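Local coordinates for HpcE (PDB 1WZO), which probably catalyses the isomerisation of 2-hydroxyhepta-2,4-diene-1,7-dioate, as a member of the fumarylacetoacetate hydrolase family, at residues K2-L7 with G20-E25; L86-A91 with D149-L154; D115-V120 with Y190-L195; A126-A131 with V210-T215; A173-E178 with S220-G225. All coordinates share one frame; numbering follows the deposited sequence.

In the fold
From the N terminus, contact 1 closes first, a short loop joining residues 2-7 to 20-25 before any other contact begins. The remaining four interlace and none nests inside another. Contact 2 opens at 86-91, and contacts 3 and 4 open before it closes at 149-154. Contact 5 opens only after that, at 173-178, yet crosses both contact 3 and contact 4. Contacts 2 and 4 touch through the paired strands 152-159 and 120-131, contacts 3 and 4 through helix 192-200 against 210-215, and contacts 2 and 5 through Tyr87 beside 222-224. Strand 152-159 also pairs with strand 2-8, bringing the N-terminal strands of contact 1 alongside the strands joined by contacts 2 and 4.

Contact 1 (K2-L7 with G20-E25); sequences KLARFL and GLLLDE
Two torsions bring Phe6 and Leu22 together. In Phe6, chi1 of 58° sets CG between the backbone N and the carbonyl carbon, which carries the ring toward strand 21-23, where one face receives Leu22; in Leu22, CG stands beside the backbone N (chi1 -69°) and the side chain slides past the ring in the opposite direction. Leu22 CD1 thus lies over one face of the ring, 4.1 Å from the Phe6 ring centroid and 27° off the normal, a CH-pi contact. Its closest ring atom is Phe6 CD2, 3.7 Å from Leu22 CD1, while Leu22 CB lies 3.8 Å from Phe6 CE2, so the leucine is laid along one side of the ring. The other methyl serves a different neighbour: Leu22 CD2 rests 3.9 Å from Ala4 CB. With an alanine at Phe6, Leu22 CD1 would probably lose the ring face it lies on, and His13 and His30 the ring they meet. Farther along, Asp24 CB comes within 4.3 Å of Phe6 CZ; its carboxylate is engaged with His30. Val35 and Trp37 close in on the same leucine. Strands 2-8, 11-18 and 21-23 form an antiparallel meander, and Leu22 meets Ala4 and Phe6 across its middle strand, the CA atoms of Ala4 and Leu22 being 7.8 Å apart, too far for backbone pairing.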
# COMPACT_ATOMS: atom_id res chain seq x y z
N LYS B 2 -18.37 11.02 -12.65
CA LYS B 2 -18.59 9.86 -11.79
C LYS B 2 -17.49 8.84 -12.03
O LYS B 2 -17.51 8.11 -13.02
CB LYS B 2 -19.96 9.24 -12.09
CG LYS B 2 -21.15 10.12 -11.69
CD LYS B 2 -22.46 9.48 -12.10
CE LYS B 2 -23.66 10.31 -11.64
NZ LYS B 2 -23.62 11.69 -12.21
N LEU B 3 -16.52 8.82 -11.12
CA LEU B 3 -15.41 7.89 -11.23
C LEU B 3 -15.84 6.51 -10.74
O LEU B 3 -16.65 6.39 -9.81
CB LEU B 3 -14.22 8.40 -10.40
CG LEU B 3 -13.80 9.84 -10.75
CD1 LEU B 3 -12.58 10.24 -9.93
CD2 LEU B 3 -13.50 9.93 -12.23
N ALA B 4 -15.31 5.47 -11.38
CA ALA B 4 -15.66 4.10 -11.01
C ALA B 4 -14.49 3.16 -11.26
O ALA B 4 -13.58 3.48 -12.04
CB ALA B 4 -16.87 3.65 -11.81
N ARG B 5 -14.51 2.02 -10.59
CA ARG B 5 -13.48 1.00 -10.75
C ARG B 5 -14.20 -0.30 -11.03
O ARG B 5 -15.23 -0.60 -10.42
CB ARG B 5 -12.61 0.88 -9.49
CG ARG B 5 -11.69 2.07 -9.28
CD ARG B 5 -10.88 1.97 -7.99
NE ARG B 5 -9.95 0.84 -7.95
CZ ARG B 5 -10.16 -0.29 -7.28
NH1 ARG B 5 -11.28 -0.47 -6.59
NH2 ARG B 5 -9.23 -1.24 -7.28
N PHE B 6 -13.69 -1.07 -11.98
CA PHE B 6 -14.33 -2.33 -12.32
C PHE B 6 -13.32 -3.35 -12.82
O PHE B 6 -12.22 -3.00 -13.23
CB PHE B 6 -15.43 -2.10 -13.37
CG PHE B 6 -14.93 -1.46 -14.64
CD1 PHE B 6 -14.52 -2.24 -15.72
CD2 PHE B 6 -14.85 -0.07 -14.75
CE1 PHE B 6 -14.05 -1.64 -16.89
CE2 PHE B 6 -14.38 0.54 -15.92
CZ PHE B 6 -13.98 -0.26 -16.99
N LEU B 7 -13.71 -4.62 -12.77
CA LEU B 7 -12.85 -5.71 -13.19
C LEU B 7 -13.40 -6.30 -14.49
O LEU B 7 -14.59 -6.59 -14.59
CB LEU B 7 -12.79 -6.77 -12.09
CG LEU B 7 -11.77 -7.91 -12.18
CD1 LEU B 7 -10.36 -7.36 -12.25
CD2 LEU B 7 -11.94 -8.81 -10.96
N GLY B 20 -24.60 5.74 -19.19
CA GLY B 20 -24.80 4.35 -18.85
C GLY B 20 -23.70 3.40 -19.28
O GLY B 20 -23.92 2.20 -19.38
N LEU B 21 -22.51 3.93 -19.55
CA LEU B 21 -21.39 3.10 -19.96
C LEU B 21 -20.12 3.44 -19.19
O LEU B 21 -19.94 4.57 -18.74
CB LEU B 21 -21.14 3.25 -21.47
CG LEU B 21 -22.27 2.75 -22.38
CD1 LEU B 21 -21.90 2.99 -23.83
CD2 LEU B 21 -22.51 1.26 -22.13
N LEU B 22 -19.25 2.45 -19.05
CA LEU B 22 -17.99 2.64 -18.35
C LEU B 22 -16.83 2.75 -19.33
O LEU B 22 -16.63 1.88 -20.17
CB LEU B 22 -17.73 1.46 -17.40
CG LEU B 22 -18.64 1.32 -16.18
CD1 LEU B 22 -18.45 -0.06 -15.56
CD2 LEU B 22 -18.32 2.43 -15.18
N LEU B 23 -16.07 3.83 -19.22
CA LEU B 23 -14.92 4.05 -20.09
C LEU B 23 -13.64 3.85 -19.30
O LEU B 23 -13.48 4.43 -18.23
CB LEU B 23 -14.96 5.47 -20.66
CG LEU B 23 -16.24 5.87 -21.38
CD1 LEU B 23 -16.10 7.28 -21.94
CD2 LEU B 23 -16.52 4.88 -22.50
N ASP B 24 -12.73 3.03 -19.81
CA ASP B 24 -11.47 2.79 -19.11
C ASP B 24 -10.44 3.87 -19.39
O ASP B 24 -10.70 4.84 -20.10
CB ASP B 24 -10.90 1.41 -19.46
CG ASP B 24 -10.67 1.22 -20.95
OD1 ASP B 24 -10.36 2.22 -21.64
OD2 ASP B 24 -10.77 0.07 -21.43
N GLU B 25 -9.25 3.68 -18.83
CA GLU B 25 -8.14 4.62 -18.98
C GLU B 25 -7.76 4.88 -20.43
O GLU B 25 -7.17 5.92 -20.75
CB GLU B 25 -6.91 4.10 -18.23
CG GLU B 25 -7.19 3.68 -16.79
CD GLU B 25 -7.59 2.22 -16.67
OE1 GLU B 25 -8.51 1.78 -17.38
OE2 GLU B 25 -6.98 1.52 -15.84

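Contact 2 (L86-A91 with D149-L154); sequences LYPKGA and DTFLPL
Leu86 meets Thr150 through a nearly straight hydrogen bond: Leu86 N donates to Thr150 OG1 at 3.0 Å, with 177° at the hydrogen. Beside this bond the Leu86 and Thr150 side chains cross at about a right angle, and Thr150 CG2 lies 4.0 Å from Leu86 CD1, giving the polar link an apolar flank. Next along, Leu86 O sits 3.4 Å from Phe151 CE2, at the ring edge and near its plane, where the aromatic hydrogens face a carbonyl. Pro88 approaches the end of the same ring, its CG 3.7 Å from Phe151 CZ. In the second shell, Thr150 OG1 lies very close to Asp149 O, and the bond inferred there is doubtful in its details. Chi1 of 77° puts OG1 between the backbone N and the carbonyl carbon of its own residue, within range of both Asp149 O and Leu86 N. A valine in place of Thr150 would probably leave Leu86 N-H without its acceptor. From Pro88 to Ala91 the chain makes a type II turn, closed by Ala91 N to Pro88 O, and Tyr87 OH also donates to Ala91 O at 2.7 Å. Asp149 reaches Lys109 of the fourth subunit and Arg11 of the second. By accepting from Leu86 N, and probably also donating to Asp149 O, the threonine hydroxyl joins strand 85-87 to a loop that bears on subunit interfaces.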
# COMPACT_ATOMS: atom_id res chain seq x y z
N LEU B 86 -23.92 -10.35 3.74
CA LEU B 86 -24.16 -11.57 4.50
C LEU B 86 -24.97 -11.27 5.75
O LEU B 86 -24.58 -10.46 6.59
CB LEU B 86 -22.83 -12.24 4.86
CG LEU B 86 -21.97 -12.60 3.65
CD1 LEU B 86 -20.60 -13.08 4.10
CD2 LEU B 86 -22.66 -13.68 2.83
N TYR B 87 -26.11 -11.94 5.87
CA TYR B 87 -27.00 -11.77 7.02
C TYR B 87 -26.50 -12.63 8.18
O TYR B 87 -26.30 -13.83 8.03
CB TYR B 87 -28.42 -12.16 6.61
CG TYR B 87 -29.49 -11.84 7.63
CD1 TYR B 87 -29.69 -12.64 8.75
CD2 TYR B 87 -30.32 -10.73 7.45
CE1 TYR B 87 -30.69 -12.36 9.67
CE2 TYR B 87 -31.33 -10.43 8.37
CZ TYR B 87 -31.51 -11.25 9.47
OH TYR B 87 -32.52 -10.98 10.37
N PRO B 88 -26.28 -12.02 9.36
CA PRO B 88 -25.80 -12.76 10.54
C PRO B 88 -26.73 -13.90 10.92
O PRO B 88 -27.92 -13.68 11.16
CB PRO B 88 -25.73 -11.69 11.62
CG PRO B 88 -25.46 -10.44 10.84
CD PRO B 88 -26.40 -10.59 9.68
N LYS B 89 -26.19 -15.10 10.99
CA LYS B 89 -26.96 -16.29 11.35
C LYS B 89 -27.72 -16.09 12.66
O LYS B 89 -27.13 -15.77 13.68
CB LYS B 89 -26.04 -17.50 11.49
CG LYS B 89 -26.76 -18.81 11.76
CD LYS B 89 -27.60 -19.22 10.55
CE LYS B 89 -26.75 -19.30 9.29
NZ LYS B 89 -25.53 -20.13 9.51
N GLY B 90 -29.04 -16.27 12.61
CA GLY B 90 -29.85 -16.13 13.81
C GLY B 90 -30.26 -14.71 14.20
O GLY B 90 -31.06 -14.54 15.12
N ALA B 91 -29.72 -13.71 13.51
CA ALA B 91 -30.07 -12.32 13.83
C ALA B 91 -31.54 -12.07 13.48
O ALA B 91 -32.04 -12.57 12.47
CB ALA B 91 -29.18 -11.37 13.04
N ASP B 149 -18.17 -8.22 8.47
CA ASP B 149 -17.80 -8.33 7.06
C ASP B 149 -19.04 -8.08 6.17
O ASP B 149 -20.13 -8.59 6.46
CB ASP B 149 -17.23 -9.72 6.74
CG ASP B 149 -15.84 -9.95 7.34
OD1 ASP B 149 -15.22 -8.99 7.86
OD2 ASP B 149 -15.36 -11.10 7.27
N THR B 150 -18.84 -7.29 5.12
CA THR B 150 -19.87 -6.92 4.14
C THR B 150 -20.92 -5.92 4.62
O THR B 150 -21.86 -5.63 3.88
CB THR B 150 -20.66 -8.14 3.56
OG1 THR B 150 -21.63 -8.60 4.51
CG2 THR B 150 -19.71 -9.26 3.17
N PHE B 151 -20.77 -5.39 5.83
CA PHE B 151 -21.76 -4.45 6.33
C PHE B 151 -21.60 -3.00 5.89
O PHE B 151 -22.22 -2.10 6.47
CB PHE B 151 -21.86 -4.52 7.86
CG PHE B 151 -22.95 -5.44 8.36
CD1 PHE B 151 -23.62 -5.17 9.54
CD2 PHE B 151 -23.31 -6.57 7.62
CE1 PHE B 151 -24.66 -6.01 9.99
CE2 PHE B 151 -24.34 -7.41 8.05
CZ PHE B 151 -25.02 -7.13 9.24
N LEU B 152 -20.79 -2.76 4.87
CA LEU B 152 -20.65 -1.40 4.36
C LEU B 152 -20.59 -1.30 2.84
O LEU B 152 -19.54 -1.03 2.26
CB LEU B 152 -19.44 -0.67 4.97
CG LEU B 152 -19.35 0.81 4.56
CD1 LEU B 152 -20.68 1.51 4.87
CD2 LEU B 152 -18.20 1.52 5.30
N PRO B 153 -21.72 -1.57 2.17
CA PRO B 153 -21.69 -1.45 0.71
C PRO B 153 -21.30 0.01 0.46
O PRO B 153 -21.69 0.90 1.23
CB PRO B 153 -23.14 -1.73 0.32
CG PRO B 153 -23.52 -2.81 1.32
CD PRO B 153 -22.92 -2.30 2.62
N LEU B 154 -20.51 0.27 -0.58
CA LEU B 154 -20.08 1.64 -0.84
C LEU B 154 -19.91 1.87 -2.34
O LEU B 154 -19.21 1.11 -3.01
CB LEU B 154 -18.76 1.94 -0.12
CG LEU B 154 -18.25 3.38 -0.14
CD1 LEU B 154 -19.06 4.21 0.84
CD2 LEU B 154 -16.77 3.43 0.24

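Contact 3 (D115-V120 with Y190-L195); sequences DALDYV and YSVAEL
Ala116 and Ala193 form the close point of an apolar contact between two short helical pieces: the weakly bonded helix around 113-116, followed by a 3-10 segment at 117-119, and the first turn of helix 192-200. Their CA atoms are 5.1 Å apart, an approach that two methyl side chains permit. Ala116 CB lies 4.1 Å from Ala193 CB and also reaches the backbone, at 3.8 Å from Ala193 O, so one methyl bears directly on the wall of the other helix. Leu117 extends the contact from the 3-10 turn. With CG anti to the carbonyl carbon (chi1 -64°), its CD2 arrives 3.8 Å from Val192 CG1, the two side chains crossing at about a right angle. The helix end that receives them is fixed by a capping box: Glu194 N donates to Ser191 OG at 3.1 Å, and Ser191 N donates to Glu194 OE1 at 2.9 Å, using the anti lone pair of that carboxylate oxygen. Arg64 forms a salt bridge with the same oxygen, so the capping glutamate is held from outside as well. Leu196, one turn on, touches both Ala116 and Val120. Val102 of strand 94-104 touches Val192 from one segment and Val120 from the other, while Leu195 and Val192 continue onto Leu211 and Thr213, seating helix 192-200 over strand 210-212 and the loop that follows it.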
# COMPACT_ATOMS: atom_id res chain seq x y z
N ASP B 115 -13.98 26.34 5.94
CA ASP B 115 -13.04 25.89 4.91
C ASP B 115 -13.08 24.38 4.65
O ASP B 115 -12.43 23.89 3.73
CB ASP B 115 -11.60 26.22 5.30
CG ASP B 115 -11.39 27.69 5.59
OD1 ASP B 115 -11.76 28.53 4.74
OD2 ASP B 115 -10.84 28.01 6.67
N ALA B 116 -13.84 23.65 5.47
CA ALA B 116 -13.91 22.20 5.36
C ALA B 116 -14.25 21.60 4.00
O ALA B 116 -13.54 20.72 3.52
CB ALA B 116 -14.85 21.64 6.42
N LEU B 117 -15.34 22.06 3.39
CA LEU B 117 -15.72 21.50 2.10
C LEU B 117 -14.66 21.66 1.03
O LEU B 117 -14.70 20.96 0.02
CB LEU B 117 -17.07 22.09 1.63
CG LEU B 117 -18.27 21.74 2.53
CD1 LEU B 117 -19.56 22.21 1.87
CD2 LEU B 117 -18.32 20.24 2.77
N ASP B 118 -13.69 22.55 1.25
CA ASP B 118 -12.61 22.75 0.29
C ASP B 118 -11.63 21.57 0.31
O ASP B 118 -10.79 21.44 -0.58
CB ASP B 118 -11.83 24.03 0.59
CG ASP B 118 -12.64 25.28 0.35
OD1 ASP B 118 -13.36 25.32 -0.67
OD2 ASP B 118 -12.54 26.22 1.17
N TYR B 119 -11.72 20.73 1.34
CA TYR B 119 -10.83 19.57 1.45
C TYR B 119 -11.49 18.29 0.98
O TYR B 119 -10.87 17.23 1.01
CB TYR B 119 -10.36 19.39 2.90
CG TYR B 119 -9.45 20.49 3.38
CD1 TYR B 119 -9.95 21.76 3.69
CD2 TYR B 119 -8.08 20.27 3.51
CE1 TYR B 119 -9.11 22.78 4.12
CE2 TYR B 119 -7.23 21.28 3.93
CZ TYR B 119 -7.75 22.53 4.24
OH TYR B 119 -6.90 23.53 4.65
N VAL B 120 -12.74 18.39 0.54
CA VAL B 120 -13.49 17.24 0.07
C VAL B 120 -13.21 16.90 -1.40
O VAL B 120 -13.24 17.78 -2.27
CB VAL B 120 -15.01 17.48 0.24
CG1 VAL B 120 -15.81 16.34 -0.38
CG2 VAL B 120 -15.34 17.63 1.72
N TYR B 190 -25.57 17.84 12.50
CA TYR B 190 -24.23 18.40 12.33
C TYR B 190 -23.95 18.27 10.84
O TYR B 190 -24.06 17.18 10.28
CB TYR B 190 -23.18 17.60 13.10
CG TYR B 190 -23.07 17.91 14.58
CD1 TYR B 190 -23.79 17.17 15.52
CD2 TYR B 190 -22.24 18.93 15.03
CE1 TYR B 190 -23.67 17.45 16.89
CE2 TYR B 190 -22.12 19.22 16.39
CZ TYR B 190 -22.83 18.47 17.30
OH TYR B 190 -22.70 18.75 18.64
N SER B 191 -23.58 19.37 10.20
CA SER B 191 -23.29 19.35 8.77
C SER B 191 -21.97 18.66 8.48
O SER B 191 -21.17 18.39 9.39
CB SER B 191 -23.22 20.78 8.23
OG SER B 191 -22.11 21.47 8.78
N VAL B 192 -21.74 18.36 7.21
CA VAL B 192 -20.50 17.73 6.79
C VAL B 192 -19.35 18.63 7.25
O VAL B 192 -18.36 18.15 7.82
CB VAL B 192 -20.45 17.60 5.25
CG1 VAL B 192 -19.08 17.12 4.83
CG2 VAL B 192 -21.54 16.64 4.78
N ALA B 193 -19.48 19.93 7.01
CA ALA B 193 -18.44 20.88 7.41
C ALA B 193 -18.19 20.85 8.91
O ALA B 193 -17.05 20.85 9.36
CB ALA B 193 -18.83 22.29 6.97
N GLU B 194 -19.26 20.83 9.71
CA GLU B 194 -19.10 20.80 11.16
C GLU B 194 -18.46 19.49 11.64
O GLU B 194 -17.66 19.49 12.57
CB GLU B 194 -20.45 21.00 11.85
CG GLU B 194 -21.02 22.41 11.65
CD GLU B 194 -22.40 22.54 12.25
OE1 GLU B 194 -23.27 21.73 11.89
OE2 GLU B 194 -22.61 23.45 13.09
N LEU B 195 -18.83 18.39 10.99
CA LEU B 195 -18.29 17.08 11.35
C LEU B 195 -16.79 16.99 11.04
O LEU B 195 -16.01 16.50 11.86
CB LEU B 195 -19.05 15.97 10.59
CG LEU B 195 -20.50 15.75 11.03
CD1 LEU B 195 -21.20 14.79 10.08
CD2 LEU B 195 -20.51 15.18 12.45

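Contact 4 (A126-A131 with V210-T215); sequences ANDLVA and VLLTGT
Leu212 reaches across to Ala126 and Asp128 with its two methyl branches, and these carry the whole contact. The apolar part is the simpler: Leu212 CD2 packs 3.7 Å from Ala126 CB, methyl on methyl, at the point where the two CA atoms are 7.4 Å apart. Chi1 of -57° with chi2 of -179° extends the leucine away from its own strand, splitting its branches between the two partners.

The second kind of contact sets a hydrocarbon beside a carboxylate. Leu212 CD1 comes to 4.3 Å from Asp128 CG, a loose van der Waals approach that makes no polar bond. Asp128 itself holds CG anti to its backbone N (chi1 177°) and is the centre of an inverse gamma turn, with a weak bond from Leu129 N to Asn127 O at 3.1 Å; its CB points toward Leu212, and it is buried at the break between 126-127 and 130-131.

The polar partners of Asp128 lie outside the two segments. Its OD2 forms a salt bridge with Lys146 and OD1 another with Lys73, while the carboxylates of Glu97 and Glu99 lie close to OD2. This cluster of Glu97, Glu99 and Asp128 resembles the carboxylates that hold the metal in fumarylacetoacetate hydrolase relatives, and Leu212, which touches Asp128 and Glu99, would then probably border such a site.

Strand 94-104 lies between the partners, antiparallel to both 120-131 and 210-212. Ala126 continues onto Leu152 and Leu154 of strand 152-159, and on the other flank Leu211 packs under helix 192-200.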
# COMPACT_ATOMS: atom_id res chain seq x y z
N ALA B 126 -23.52 5.17 0.80
CA ALA B 126 -23.13 4.12 1.73
C ALA B 126 -24.36 3.48 2.34
O ALA B 126 -25.38 4.13 2.56
CB ALA B 126 -22.24 4.68 2.84
N ASN B 127 -24.26 2.18 2.60
CA ASN B 127 -25.32 1.45 3.26
C ASN B 127 -24.66 1.02 4.58
O ASN B 127 -23.95 0.02 4.63
CB ASN B 127 -25.72 0.21 2.45
CG ASN B 127 -26.95 -0.46 3.02
OD1 ASN B 127 -27.32 -0.22 4.17
ND2 ASN B 127 -27.60 -1.31 2.22
N ASP B 128 -24.88 1.81 5.63
CA ASP B 128 -24.27 1.54 6.94
C ASP B 128 -25.14 0.58 7.75
O ASP B 128 -25.83 0.98 8.69
CB ASP B 128 -24.07 2.88 7.68
CG ASP B 128 -23.51 2.71 9.07
OD1 ASP B 128 -22.67 1.81 9.27
OD2 ASP B 128 -23.90 3.49 9.96
N LEU B 129 -25.09 -0.69 7.37
CA LEU B 129 -25.89 -1.73 8.02
C LEU B 129 -25.60 -1.93 9.50
O LEU B 129 -24.51 -1.63 10.00
CB LEU B 129 -25.72 -3.05 7.26
CG LEU B 129 -26.36 -3.10 5.87
CD1 LEU B 129 -25.34 -3.56 4.82
CD2 LEU B 129 -27.56 -4.05 5.89
N VAL B 130 -26.60 -2.42 10.20
CA VAL B 130 -26.46 -2.67 11.63
C VAL B 130 -27.31 -3.86 12.03
O VAL B 130 -28.41 -4.07 11.50
CB VAL B 130 -26.88 -1.44 12.47
CG1 VAL B 130 -28.33 -1.05 12.15
CG2 VAL B 130 -26.75 -1.75 13.96
N ALA B 131 -26.79 -4.66 12.96
CA ALA B 131 -27.54 -5.80 13.49
C ALA B 131 -27.90 -5.35 14.90
O ALA B 131 -27.10 -5.47 15.83
CB ALA B 131 -26.66 -7.04 13.52
N VAL B 210 -12.91 8.31 4.81
CA VAL B 210 -14.34 8.50 4.56
C VAL B 210 -15.17 8.85 5.79
O VAL B 210 -14.94 8.31 6.88
CB VAL B 210 -14.95 7.21 3.93
CG1 VAL B 210 -16.46 7.37 3.75
CG2 VAL B 210 -14.26 6.91 2.60
N LEU B 211 -16.12 9.76 5.61
CA LEU B 211 -17.02 10.17 6.68
C LEU B 211 -18.43 9.77 6.30
O LEU B 211 -18.92 10.14 5.23
CB LEU B 211 -16.95 11.69 6.89
CG LEU B 211 -18.04 12.31 7.77
CD1 LEU B 211 -17.91 11.80 9.21
CD2 LEU B 211 -17.91 13.83 7.74
N LEU B 212 -19.08 8.99 7.17
CA LEU B 212 -20.46 8.57 6.96
C LEU B 212 -21.25 9.57 7.79
O LEU B 212 -20.99 9.75 8.98
CB LEU B 212 -20.66 7.14 7.48
CG LEU B 212 -19.74 6.09 6.86
CD1 LEU B 212 -20.05 4.72 7.44
CD2 LEU B 212 -19.92 6.09 5.34
N THR B 213 -22.23 10.21 7.16
CA THR B 213 -22.99 11.26 7.83
C THR B 213 -24.27 10.91 8.58
O THR B 213 -24.96 11.80 9.07
CB THR B 213 -23.26 12.39 6.82
OG1 THR B 213 -23.97 11.86 5.69
CG2 THR B 213 -21.93 12.98 6.34
N GLY B 214 -24.59 9.63 8.67
CA GLY B 214 -25.78 9.23 9.41
C GLY B 214 -27.01 9.04 8.54
O GLY B 214 -26.95 9.18 7.32
N THR B 215 -28.13 8.71 9.18
CA THR B 215 -29.37 8.48 8.46
C THR B 215 -30.59 8.71 9.35
O THR B 215 -30.51 8.58 10.58
CB THR B 215 -29.44 7.03 7.93
OG1 THR B 215 -30.37 6.94 6.85
CG2 THR B 215 -29.88 6.07 9.04

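Contact 5 (A173-E178 with S220-G225); sequences AYVNGE and SQVRPG
Strand 170-175 ends in a type I' turn running from Val175 to Glu178, and at its start the CA atoms of Val175 and Val222 stand 7.7 Å apart. The turn is closed from both sides, Val175 N donating to Glu178 O at 2.9 Å and Glu178 N to Val175 O at 3.1 Å. Such a turn suits a tight hairpin, and Asn176 and Gly177, both with positive phi, fill its two central places.

The valines meet by single methyls and cross obliquely. Val175 CG2 lies 4.1 Å from Val222 CG1, an ordinary methyl-methyl contact, made by one branch of each residue. In Val175, with CG1 anti to the backbone N (chi1 176°), CG2 is left beside the N and reaches Val222.

Asn176 adds an edge to the contact without a bond across it. Its OD1 is 4.0 Å from Gly225 O, and the amide is engaged with the next residues of that chain stretch: OD1 accepts from Val227 N and ND2 donates to Asp226 OD1. Held at both ends, the amide is unlikely to turn freely, and it tethers the turn to Asp226 and the start of strand 227-232.

Strand 170-175 lies between 227-232 and 178-184 in its sheet, while the weakly bonded strand 221-222 pairs with strand 94-104. Arg180 grips Gln221 O, and Tyr96, Met228 and Ile242 gather round Val222, which thus lies between strand 94-104 and strands 227-232 and 237-244.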
# COMPACT_ATOMS: atom_id res chain seq x y z
N ALA B 173 -34.30 4.87 -0.26
CA ALA B 173 -33.92 3.47 -0.11
C ALA B 173 -35.08 2.59 -0.55
O ALA B 173 -36.24 2.83 -0.17
CB ALA B 173 -33.56 3.17 1.33
N TYR B 174 -34.77 1.59 -1.36
CA TYR B 174 -35.77 0.65 -1.84
C TYR B 174 -35.37 -0.76 -1.43
O TYR B 174 -34.19 -1.10 -1.41
CB TYR B 174 -35.85 0.68 -3.37
CG TYR B 174 -36.14 2.04 -3.98
CD1 TYR B 174 -35.16 3.03 -4.03
CD2 TYR B 174 -37.38 2.30 -4.56
CE1 TYR B 174 -35.41 4.26 -4.64
CE2 TYR B 174 -37.64 3.53 -5.18
CZ TYR B 174 -36.65 4.50 -5.22
OH TYR B 174 -36.90 5.70 -5.84
N VAL B 175 -36.37 -1.58 -1.10
CA VAL B 175 -36.13 -2.97 -0.75
C VAL B 175 -36.99 -3.79 -1.71
O VAL B 175 -38.22 -3.69 -1.69
CB VAL B 175 -36.53 -3.29 0.71
CG1 VAL B 175 -36.36 -4.78 0.98
CG2 VAL B 175 -35.67 -2.50 1.68
N ASN B 176 -36.34 -4.57 -2.56
CA ASN B 176 -37.03 -5.39 -3.54
C ASN B 176 -37.87 -4.52 -4.48
O ASN B 176 -39.01 -4.86 -4.81
CB ASN B 176 -37.93 -6.41 -2.85
CG ASN B 176 -37.16 -7.33 -1.93
OD1 ASN B 176 -36.08 -7.82 -2.28
ND2 ASN B 176 -37.71 -7.59 -0.75
N GLY B 177 -37.29 -3.40 -4.91
CA GLY B 177 -37.98 -2.52 -5.83
C GLY B 177 -39.03 -1.60 -5.22
O GLY B 177 -39.55 -0.72 -5.90
N GLU B 178 -39.34 -1.80 -3.94
CA GLU B 178 -40.34 -0.96 -3.29
C GLU B 178 -39.73 0.12 -2.41
O GLU B 178 -38.88 -0.16 -1.56
CB GLU B 178 -41.30 -1.82 -2.47
CG GLU B 178 -42.42 -1.02 -1.81
CD GLU B 178 -43.57 -1.89 -1.34
OE1 GLU B 178 -44.49 -1.35 -0.68
OE2 GLU B 178 -43.56 -3.11 -1.62
N SER B 220 -36.56 0.37 7.99
CA SER B 220 -35.36 -0.16 7.38
C SER B 220 -34.95 -1.61 7.63
O SER B 220 -33.81 -1.99 7.33
CB SER B 220 -34.19 0.75 7.76
OG SER B 220 -34.15 0.92 9.17
N GLN B 221 -35.84 -2.42 8.19
CA GLN B 221 -35.48 -3.81 8.45
C GLN B 221 -35.40 -4.62 7.16
O GLN B 221 -36.25 -4.50 6.28
CB GLN B 221 -36.48 -4.45 9.42
CG GLN B 221 -36.27 -5.94 9.62
CD GLN B 221 -36.95 -6.47 10.87
OE1 GLN B 221 -37.99 -5.96 11.29
NE2 GLN B 221 -36.38 -7.51 11.46
N VAL B 222 -34.36 -5.44 7.06
CA VAL B 222 -34.16 -6.26 5.87
C VAL B 222 -33.96 -7.72 6.25
O VAL B 222 -33.61 -8.04 7.38
CB VAL B 222 -32.95 -5.76 5.06
CG1 VAL B 222 -33.26 -4.39 4.47
CG2 VAL B 222 -31.72 -5.68 5.95
N ARG B 223 -34.20 -8.61 5.29
CA ARG B 223 -34.07 -10.04 5.54
C ARG B 223 -33.37 -10.77 4.39
O ARG B 223 -33.22 -10.22 3.30
CB ARG B 223 -35.46 -10.64 5.77
CG ARG B 223 -36.24 -9.97 6.88
CD ARG B 223 -37.63 -10.57 7.02
NE ARG B 223 -38.39 -9.94 8.09
CZ ARG B 223 -38.78 -8.67 8.09
NH1 ARG B 223 -38.49 -7.88 7.06
NH2 ARG B 223 -39.47 -8.19 9.12
N PRO B 224 -32.93 -12.01 4.63
CA PRO B 224 -32.26 -12.78 3.58
C PRO B 224 -33.11 -12.81 2.32
O PRO B 224 -34.32 -13.02 2.40
CB PRO B 224 -32.11 -14.16 4.21
CG PRO B 224 -31.93 -13.84 5.66
CD PRO B 224 -32.98 -12.78 5.89
N GLY B 225 -32.49 -12.60 1.17
CA GLY B 225 -33.23 -12.61 -0.08
C GLY B 225 -33.60 -11.23 -0.59
O GLY B 225 -33.84 -11.05 -1.78